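Local coordinates for protein cellulose hydrolase (Bacillus licheniformis, PDB 4YZT) that hydrolyses internal beta-1,4-glucosidic bonds of cellulose as a tri-modular family 5 endoglucanase, at residues K411-F416 with S423-I428; P335-K340 with F416-G421; V357-N362 with K389-K394. All blocks are in the same frame, centred on the assembly; numbering follows the deposited sequence.

Interaction 1 (K411-F416 with S423-I428); sequences KAQLTF and SQVMDI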
loop_
_atom_site.group_PDB
_atom_site.type_symbol
_atom_site.label_atom_id
_atom_site.label_comp_id
_atom_site.label_asym_id
_atom_site.label_seq_id
_atom_site.Cartn_x
_atom_site.Cartn_y
_atom_site.Cartn_z
ATOM N N LYS A 411 -8.542 -21.481 -14.310
ATOM C CA LYS A 411 -8.709 -22.918 -14.518
ATOM C C LYS A 411 -7.593 -23.711 -13.856
ATOM O O LYS A 411 -7.770 -24.874 -13.497
ATOM C CB LYS A 411 -8.761 -23.256 -16.009
ATOM C CG LYS A 411 -9.749 -22.421 -16.801
ATOM C CD LYS A 411 -11.171 -22.530 -16.265
ATOM C CE LYS A 411 -11.808 -23.846 -16.637
ATOM N NZ LYS A 411 -13.255 -23.823 -16.294
ATOM N N ALA A 412 -6.440 -23.075 -13.694
ATOM C CA ALA A 412 -5.291 -23.734 -13.084
ATOM C C ALA A 412 -4.253 -22.691 -12.674
ATOM O O ALA A 412 -4.291 -21.561 -13.145
ATOM C CB ALA A 412 -4.685 -24.749 -14.044
ATOM N N GLN A 413 -3.343 -23.081 -11.785
ATOM C CA GLN A 413 -2.242 -22.222 -11.370
ATOM C C GLN A 413 -0.925 -22.963 -11.497
ATOM O O GLN A 413 -0.803 -24.099 -11.049
ATOM C CB GLN A 413 -2.418 -21.750 -9.928
ATOM C CG GLN A 413 -3.558 -20.790 -9.704
ATOM C CD GLN A 413 -3.687 -20.405 -8.248
ATOM O OE1 GLN A 413 -3.523 -21.244 -7.356
ATOM N NE2 GLN A 413 -3.961 -19.130 -7.992
ATOM N N LEU A 414 0.068 -22.327 -12.102
ATOM C CA LEU A 414 1.398 -22.912 -12.130
ATOM C C LEU A 414 2.293 -22.193 -11.123
ATOM O O LEU A 414 2.427 -20.969 -11.156
ATOM C CB LEU A 414 1.992 -22.853 -13.536
ATOM C CG LEU A 414 1.173 -23.561 -14.618
ATOM C CD1 LEU A 414 1.874 -23.470 -15.963
ATOM C CD2 LEU A 414 0.892 -25.017 -14.244
ATOM N N THR A 415 2.875 -22.963 -10.212
ATOM C CA THR A 415 3.799 -22.420 -9.227
ATOM C C THR A 415 5.247 -22.631 -9.673
ATOM O O THR A 415 5.722 -23.761 -9.755
ATOM C CB THR A 415 3.583 -23.064 -7.839
ATOM O OG1 THR A 415 2.258 -22.771 -7.379
ATOM C CG2 THR A 415 4.584 -22.522 -6.825
ATOM N N PHE A 416 5.933 -21.533 -9.983
ATOM C CA PHE A 416 7.348 -21.571 -10.318
ATOM C C PHE A 416 8.147 -21.438 -9.028
ATOM O O PHE A 416 8.039 -20.417 -8.346
ATOM C CB PHE A 416 7.738 -20.440 -11.285
ATOM C CG PHE A 416 7.051 -20.504 -12.638
ATOM C CD1 PHE A 416 5.685 -20.273 -12.760
ATOM C CD2 PHE A 416 7.783 -20.747 -13.791
ATOM C CE1 PHE A 416 5.060 -20.325 -14.000
ATOM C CE2 PHE A 416 7.164 -20.790 -15.036
ATOM C CZ PHE A 416 5.802 -20.582 -15.141
ATOM N N SER A 423 8.257 -17.989 -4.367
ATOM C CA SER A 423 7.732 -18.640 -5.558
ATOM C C SER A 423 6.848 -17.669 -6.337
ATOM O O SER A 423 6.262 -16.755 -5.766
ATOM C CB SER A 423 6.927 -19.889 -5.200
ATOM O OG SER A 423 7.767 -20.904 -4.676
ATOM N N GLN A 424 6.766 -17.878 -7.640
ATOM C CA GLN A 424 5.863 -17.111 -8.488
ATOM C C GLN A 424 4.694 -18.011 -8.882
ATOM O O GLN A 424 4.886 -19.194 -9.178
ATOM C CB GLN A 424 6.603 -16.598 -9.719
ATOM C CG GLN A 424 7.629 -15.515 -9.420
ATOM C CD GLN A 424 6.990 -14.149 -9.314
ATOM O OE1 GLN A 424 6.640 -13.530 -10.320
ATOM N NE2 GLN A 424 6.801 -13.686 -8.094
ATOM N N VAL A 425 3.488 -17.455 -8.869
ATOM C CA VAL A 425 2.284 -18.202 -9.239
ATOM C C VAL A 425 1.579 -17.596 -10.459
ATOM O O VAL A 425 1.155 -16.443 -10.424
ATOM C CB VAL A 425 1.280 -18.244 -8.082
ATOM C CG1 VAL A 425 0.006 -18.975 -8.510
ATOM C CG2 VAL A 425 1.910 -18.872 -6.842
ATOM N N MET A 426 1.446 -18.371 -11.531
ATOM C CA MET A 426 0.775 -17.898 -12.740
ATOM C C MET A 426 -0.641 -18.467 -12.857
ATOM O O MET A 426 -0.820 -19.684 -12.893
ATOM C CB MET A 426 1.593 -18.277 -13.979
ATOM C CG MET A 426 1.077 -17.699 -15.290
ATOM S SD MET A 426 2.065 -18.228 -16.705
ATOM C CE MET A 426 1.489 -19.898 -16.909
ATOM N N ASP A 427 -1.644 -17.593 -12.917
ATOM C CA ASP A 427 -3.016 -18.044 -13.121
ATOM C C ASP A 427 -3.249 -18.311 -14.600
ATOM O O ASP A 427 -2.866 -17.501 -15.449
ATOM C CB ASP A 427 -4.026 -17.009 -12.622
ATOM C CG ASP A 427 -4.159 -16.982 -11.110
ATOM O OD1 ASP A 427 -3.417 -17.694 -10.403
ATOM O OD2 ASP A 427 -5.020 -16.224 -10.622
ATOM N N ILE A 428 -3.843 -19.462 -14.905
ATOM C CA ILE A 428 -4.272 -19.758 -16.261
ATOM C C ILE A 428 -5.776 -19.484 -16.320
ATOM O O ILE A 428 -6.555 -20.184 -15.694
ATOM C CB ILE A 428 -3.968 -21.207 -16.659
ATOM C CG1 ILE A 428 -2.487 -21.523 -16.433
ATOM C CG2 ILE A 428 -4.411 -21.460 -18.104
ATOM C CD1 ILE A 428 -1.692 -21.759 -17.692
#
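Gln413 reaches across to Asp427 in the neighbouring antiparallel strand, its NE2 donating to Asp427 OD1 over 2.9 Å. The two side chains run alongside one another. CG of Gln413 lies beside its own backbone N (chi1 -69°) and the chain beyond it is extended, which carries the amide level with the carboxylate. The donor meets OD1 on the syn side but 28° out of the carboxylate plane, and the N-H...O line is itself somewhat bent. OD2 of the same carboxylate forms a salt bridge with Lys280. Next along this face, CG1 of Val425 packs against Gln413 CB at 3.9 Å, while its other methyl, CG2, lies near Thr415 OG1; the Thr415 methyl turns instead to CB of Ser423.

The opposite face is mostly apolar. Leu414 and Met426 lie side by side, and the bend at the end of the methionine (chi3 76°) brings its CE to 3.7 Å from Leu414 CD1, with Ile428 CD1 a little farther from that same leucine methyl. Phe416 slants across Met426, its CE1 4.0 Å from Met426 CB, while Gln424 O sits at the ring edge, in plane. Gln424 turns its amide away from the pairing, and OE1 accepts a hydrogen bond from Ile339 N.

Seven hydrogen bonds join the two segments, six of them between backbones. At one end Lys411 and Ala412 both face Ile428 in a classic beta bulge, where Lys411 N meets Ile428 O at 2.7 Å. The hairpin formed by strands 409-418 and 424-431 lies within the X2 module's sheet, between strand 366-371, touched by Leu414 and Phe416, and strand 338-347, touched by Met426 and Ile428; helix 321-330 packs on Gln424 and Val425.

Interaction 2 (P335-K340 with F416-G421); sequences PNAIIK and FTFHKG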
loop_
_atom_site.group_PDB
_atom_site.type_symbol
_atom_site.label_atom_id
_atom_site.label_comp_id
_atom_site.label_asym_id
_atom_site.label_seq_id
_atom_site.Cartn_x
_atom_site.Cartn_y
_atom_site.Cartn_z
ATOM N N PRO A 335 16.702 -11.375 -3.080
ATOM C CA PRO A 335 16.004 -11.053 -4.329
ATOM C C PRO A 335 15.003 -12.132 -4.760
ATOM O O PRO A 335 15.225 -13.329 -4.541
ATOM C CB PRO A 335 17.140 -10.941 -5.342
ATOM C CG PRO A 335 18.340 -10.571 -4.506
ATOM C CD PRO A 335 18.165 -11.346 -3.237
ATOM N N ASN A 336 13.914 -11.681 -5.376
ATOM C CA ASN A 336 12.860 -12.558 -5.866
ATOM C C ASN A 336 12.794 -12.551 -7.384
ATOM O O ASN A 336 12.847 -11.484 -8.010
ATOM C CB ASN A 336 11.500 -12.126 -5.308
ATOM C CG ASN A 336 11.500 -12.015 -3.803
ATOM O OD1 ASN A 336 11.421 -13.023 -3.095
ATOM N ND2 ASN A 336 11.577 -10.784 -3.299
ATOM N N ALA A 337 12.658 -13.735 -7.971
ATOM C CA ALA A 337 12.434 -13.840 -9.403
ATOM C C ALA A 337 11.015 -13.346 -9.731
ATOM O O ALA A 337 10.079 -13.536 -8.947
ATOM C CB ALA A 337 12.646 -15.277 -9.869
ATOM N N ILE A 338 10.866 -12.696 -10.882
ATOM C CA ILE A 338 9.571 -12.180 -11.307
ATOM C C ILE A 338 9.231 -12.729 -12.700
ATOM O O ILE A 338 10.021 -12.575 -13.644
ATOM C CB ILE A 338 9.560 -10.627 -11.336
ATOM C CG1 ILE A 338 10.021 -10.044 -9.993
ATOM C CG2 ILE A 338 8.175 -10.118 -11.695
ATOM C CD1 ILE A 338 9.053 -10.286 -8.828
ATOM N N ILE A 339 8.083 -13.402 -12.820
ATOM C CA ILE A 339 7.626 -13.920 -14.112
ATOM C C ILE A 339 6.705 -12.945 -14.855
ATOM O O ILE A 339 6.010 -12.130 -14.236
ATOM C CB ILE A 339 6.873 -15.274 -13.961
ATOM C CG1 ILE A 339 5.544 -15.080 -13.227
ATOM C CG2 ILE A 339 7.756 -16.310 -13.273
ATOM C CD1 ILE A 339 4.667 -16.330 -13.203
ATOM N N LYS A 340 6.717 -13.037 -16.187
ATOM C CA LYS A 340 5.814 -12.271 -17.054
ATOM C C LYS A 340 5.383 -13.151 -18.225
ATOM O O LYS A 340 6.223 -13.589 -19.013
ATOM C CB LYS A 340 6.495 -10.998 -17.568
ATOM C CG LYS A 340 5.543 -9.928 -18.075
ATOM C CD LYS A 340 6.279 -8.633 -18.418
ATOM C CE LYS A 340 5.298 -7.540 -18.845
ATOM N NZ LYS A 340 6.005 -6.332 -19.352
ATOM N N PHE A 416 5.933 -21.533 -9.983
ATOM C CA PHE A 416 7.348 -21.571 -10.318
ATOM C C PHE A 416 8.147 -21.438 -9.028
ATOM O O PHE A 416 8.039 -20.417 -8.346
ATOM C CB PHE A 416 7.738 -20.440 -11.285
ATOM C CG PHE A 416 7.051 -20.504 -12.638
ATOM C CD1 PHE A 416 5.685 -20.273 -12.760
ATOM C CD2 PHE A 416 7.783 -20.747 -13.791
ATOM C CE1 PHE A 416 5.060 -20.325 -14.000
ATOM C CE2 PHE A 416 7.164 -20.790 -15.036
ATOM C CZ PHE A 416 5.802 -20.582 -15.141
ATOM N N THR A 417 8.928 -22.462 -8.686
ATOM C CA THR A 417 9.729 -22.417 -7.470
ATOM C C THR A 417 11.162 -22.059 -7.809
ATOM O O THR A 417 11.642 -22.384 -8.896
ATOM C CB THR A 417 9.705 -23.763 -6.706
ATOM O OG1 THR A 417 10.301 -24.791 -7.510
ATOM C CG2 THR A 417 8.282 -24.160 -6.364
ATOM N N PHE A 418 11.841 -21.389 -6.884
ATOM C CA PHE A 418 13.235 -21.005 -7.084
ATOM C C PHE A 418 14.050 -21.454 -5.877
ATOM O O PHE A 418 13.495 -21.661 -4.803
ATOM C CB PHE A 418 13.345 -19.490 -7.328
ATOM C CG PHE A 418 12.565 -19.033 -8.533
ATOM C CD1 PHE A 418 13.151 -19.016 -9.790
ATOM C CD2 PHE A 418 11.231 -18.670 -8.418
ATOM C CE1 PHE A 418 12.424 -18.619 -10.904
ATOM C CE2 PHE A 418 10.500 -18.281 -9.534
ATOM C CZ PHE A 418 11.101 -18.262 -10.773
ATOM N N HIS A 419 15.353 -21.651 -6.065
ATOM C CA HIS A 419 16.199 -22.139 -4.984
ATOM C C HIS A 419 16.136 -21.189 -3.795
ATOM O O HIS A 419 16.108 -21.628 -2.648
ATOM C CB HIS A 419 17.642 -22.307 -5.456
ATOM C CG HIS A 419 18.554 -22.875 -4.412
ATOM N ND1 HIS A 419 19.555 -22.137 -3.817
ATOM C CD2 HIS A 419 18.617 -24.111 -3.860
ATOM C CE1 HIS A 419 20.198 -22.895 -2.943
ATOM N NE2 HIS A 419 19.648 -24.096 -2.950
ATOM N N LYS A 420 16.094 -19.890 -4.080
ATOM C CA LYS A 420 15.914 -18.865 -3.052
ATOM C C LYS A 420 14.893 -17.808 -3.500
ATOM O O LYS A 420 14.622 -17.654 -4.694
ATOM C CB LYS A 420 17.248 -18.205 -2.712
ATOM C CG LYS A 420 18.231 -19.166 -2.056
ATOM C CD LYS A 420 19.611 -18.551 -1.910
ATOM C CE LYS A 420 20.620 -19.592 -1.424
ATOM N NZ LYS A 420 22.007 -19.041 -1.358
ATOM N N GLY A 421 14.320 -17.106 -2.529
ATOM C CA GLY A 421 13.309 -16.101 -2.801
ATOM C C GLY A 421 11.933 -16.716 -2.994
ATOM O O GLY A 421 11.781 -17.940 -3.052
HETATM O O HOH W 1 12.534 -15.989 -6.157
#
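One water links Ala337 to Lys420: it accepts from Ala337 N at 2.9 Å and donates to Lys420 O at 3.0 Å. No direct hydrogen bond spans the two segments. Close by, Asn336 OD1 lies 3.6 Å from Gly421 CA and accepts a hydrogen bond from Ala422 N, while its ND2 donates to Asp288. Gly421 has a positive phi (82°), which favours glycine, and its CA also comes within 3.8 Å of Pro335 O.

The side-chain packing farther along is apolar. Ala337 CB stands over the centre of the Phe418 ring, 3.5 Å from the centroid and 12° off the normal, a CH-pi contact. Ile339 comes obliquely to Phe416: CG1 sits between its backbone N and carbonyl carbon (chi1 68°), CD1 approaches Phe416 CE1 at 4.1 Å, and CG2 lies over the ring's face near the rim. An alanine in place of Phe418 has no ring, and its loss would probably leave Ala337 CB without its CH-pi partner and open a gap beside Ile359 and Leu361. Apolar packing thus joins the side chains of the two segments, while the water satisfies a backbone N-H and a carbonyl that form no direct bond across them.

Interaction 3 (V357-N362 with K389-K394); sequences VDIQLN and KTVSIK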
loop_
_atom_site.group_PDB
_atom_site.type_symbol
_atom_site.label_atom_id
_atom_site.label_comp_id
_atom_site.label_asym_id
_atom_site.label_seq_id
_atom_site.Cartn_x
_atom_site.Cartn_y
_atom_site.Cartn_z
ATOM N N VAL A 357 6.873 -17.805 -21.144
ATOM C CA VAL A 357 6.910 -17.075 -19.887
ATOM C C VAL A 357 8.337 -16.599 -19.670
ATOM O O VAL A 357 9.261 -17.410 -19.603
ATOM C CB VAL A 357 6.466 -17.945 -18.690
ATOM C CG1 VAL A 357 6.372 -17.112 -17.417
ATOM C CG2 VAL A 357 5.134 -18.610 -18.973
ATOM N N ASP A 358 8.522 -15.285 -19.585
ATOM C CA ASP A 358 9.836 -14.716 -19.326
ATOM C C ASP A 358 10.062 -14.541 -17.829
ATOM O O ASP A 358 9.153 -14.164 -17.093
ATOM C CB ASP A 358 9.995 -13.372 -20.042
ATOM C CG ASP A 358 9.973 -13.511 -21.557
ATOM O OD1 ASP A 358 10.669 -14.404 -22.093
ATOM O OD2 ASP A 358 9.262 -12.719 -22.211
ATOM N N ILE A 359 11.282 -14.809 -17.378
ATOM C CA ILE A 359 11.605 -14.688 -15.957
ATOM C C ILE A 359 12.751 -13.704 -15.713
ATOM O O ILE A 359 13.855 -13.893 -16.223
ATOM C CB ILE A 359 11.986 -16.058 -15.352
ATOM C CG1 ILE A 359 10.974 -17.136 -15.751
ATOM C CG2 ILE A 359 12.111 -15.964 -13.835
ATOM C CD1 ILE A 359 11.322 -18.502 -15.203
ATOM N N GLN A 360 12.476 -12.649 -14.951
ATOM C CA GLN A 360 13.527 -11.803 -14.391
ATOM C C GLN A 360 14.071 -12.508 -13.147
ATOM O O GLN A 360 13.509 -12.385 -12.054
ATOM C CB GLN A 360 12.988 -10.400 -14.066
ATOM C CG GLN A 360 13.971 -9.463 -13.375
ATOM C CD GLN A 360 13.396 -8.073 -13.150
ATOM O OE1 GLN A 360 12.526 -7.620 -13.896
ATOM N NE2 GLN A 360 13.873 -7.396 -12.118
ATOM N N LEU A 361 15.153 -13.260 -13.337
ATOM C CA LEU A 361 15.673 -14.159 -12.310
ATOM C C LEU A 361 16.198 -13.422 -11.084
ATOM O O LEU A 361 16.052 -13.904 -9.965
ATOM C CB LEU A 361 16.774 -15.037 -12.897
ATOM C CG LEU A 361 16.291 -16.106 -13.873
ATOM C CD1 LEU A 361 17.473 -16.766 -14.567
ATOM C CD2 LEU A 361 15.452 -17.148 -13.144
ATOM N N ASN A 362 16.792 -12.251 -11.301
ATOM C CA ASN A 362 17.409 -11.476 -10.221
ATOM C C ASN A 362 18.398 -12.331 -9.419
ATOM O O ASN A 362 18.415 -12.286 -8.194
ATOM C CB ASN A 362 16.344 -10.877 -9.291
ATOM C CG ASN A 362 15.540 -9.757 -9.952
ATOM O OD1 ASN A 362 16.065 -8.980 -10.747
ATOM N ND2 ASN A 362 14.255 -9.665 -9.607
ATOM N N LYS A 389 15.994 -18.370 -18.245
ATOM C CA LYS A 389 15.119 -17.237 -17.966
ATOM C C LYS A 389 13.947 -17.159 -18.937
ATOM O O LYS A 389 13.211 -16.170 -18.952
ATOM C CB LYS A 389 15.911 -15.928 -17.996
ATOM C CG LYS A 389 16.657 -15.656 -19.288
ATOM C CD LYS A 389 17.558 -14.427 -19.147
ATOM C CE LYS A 389 18.289 -14.127 -20.453
ATOM N NZ LYS A 389 19.217 -12.970 -20.333
ATOM N N THR A 390 13.788 -18.201 -19.750
ATOM C CA THR A 390 12.691 -18.258 -20.709
ATOM C C THR A 390 12.095 -19.653 -20.713
ATOM O O THR A 390 12.779 -20.626 -21.025
ATOM C CB THR A 390 13.148 -17.906 -22.131
ATOM O OG1 THR A 390 14.194 -16.929 -22.071
ATOM C CG2 THR A 390 11.981 -17.367 -22.949
ATOM N N VAL A 391 10.818 -19.737 -20.364
ATOM C CA VAL A 391 10.129 -21.011 -20.279
ATOM C C VAL A 391 9.069 -21.122 -21.375
ATOM O O VAL A 391 8.288 -20.199 -21.590
ATOM C CB VAL A 391 9.480 -21.187 -18.894
ATOM C CG1 VAL A 391 8.481 -22.331 -18.896
ATOM C CG2 VAL A 391 10.560 -21.392 -17.825
ATOM N N SER A 392 9.065 -22.245 -22.083
ATOM C CA SER A 392 8.028 -22.505 -23.068
ATOM C C SER A 392 7.077 -23.586 -22.569
ATOM O O SER A 392 7.442 -24.758 -22.515
ATOM C CB SER A 392 8.640 -22.927 -24.400
ATOM O OG SER A 392 7.631 -23.349 -25.303
ATOM N N ILE A 393 5.865 -23.191 -22.187
ATOM C CA ILE A 393 4.850 -24.164 -21.808
ATOM C C ILE A 393 4.231 -24.714 -23.088
ATOM O O ILE A 393 3.666 -23.953 -23.871
ATOM C CB ILE A 393 3.746 -23.544 -20.924
ATOM C CG1 ILE A 393 4.346 -22.662 -19.820
ATOM C CG2 ILE A 393 2.847 -24.632 -20.347
ATOM C CD1 ILE A 393 4.980 -23.435 -18.692
ATOM N N LYS A 394 4.344 -26.024 -23.305
ATOM C CA LYS A 394 3.863 -26.643 -24.543
ATOM C C LYS A 394 2.342 -26.612 -24.661
ATOM O O LYS A 394 1.626 -26.698 -23.666
ATOM C CB LYS A 394 4.364 -28.087 -24.656
ATOM C CG LYS A 394 5.881 -28.202 -24.676
ATOM C CD LYS A 394 6.494 -27.186 -25.636
ATOM C CE LYS A 394 8.002 -27.118 -25.472
ATOM N NZ LYS A 394 8.628 -25.980 -26.209
HETATM O O HOH W 2 13.329 -14.237 -21.154
#
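Strands 357-360 and 390-393 run antiparallel, their axes 4.9 Å apart at an angle of 155°, with Val357 and Val391 forming a hydrogen-bonded pair and Asp358 and Thr390 a non-hydrogen-bonded one. Val357 N meets Val391 O at 2.8 Å, and Val391 N returns a bond to Val357 O. The third backbone bond, Ile359 N to Lys389 O, is less regular, its donor standing 35° above the carbonyl plane.

On the outer face Asp358 and Thr390 lie alongside each other, with the carboxylate oxygen OD1 3.4 Å from the threonine methyl CG2. A water ties this edge together: it donates to Asp358 OD1 at 2.8 Å and to Lys389 O, and accepts from Thr390 OG1. Lys389 O is therefore held by two donors, the water and Ile359 N.

The other face is aliphatic. Ile359 slants across Val391, its CD1 4.0 Å from Val391 CG2, and Val357 CG2 approaches CG1 of Ile393 at 4.2 Å. With CG beside its backbone N (chi1 -71°), Leu361 brings CD1 to 3.9 Å from Lys389 CB, meeting that side chain at about a right angle.

Asp385 OD1 accepts from the backbone nitrogens of both Lys389 and Thr390, fixing the turn into strand 390-393. Strand 382-384 continues the sheet beyond it. The pair thus has a polar, watered face and an aliphatic one from which Ile359 and Ile393 reach Phe418 and Leu414 of strand 409-418, consistent with the packed beta-sandwich of an E-set (immunoglobulin-like) module such as X2.

How the interactions relate
All three contacts belong to one mixed sheet, that of the X2 module, with centres about 10 to 13 Å apart. Strand 409-418 serves interactions 1 and 2, which share Phe416, and Gln424 OE1 reaches Ile339 N between them. Strands 338-347 and 355-360 are neighbours, so interaction 2 meets interaction 3 through Ile338 O and Gln360 N. Along the chain, interaction 3 is nested within the loop closed by interaction 2 and finishes before interaction 1 begins, whereas 1 and 2 interleave. Met426 and Leu414 of interaction 1 pack on Val357 and Ile393 of interaction 3, so the apolar faces of the two pairings meet in a common interior of the module.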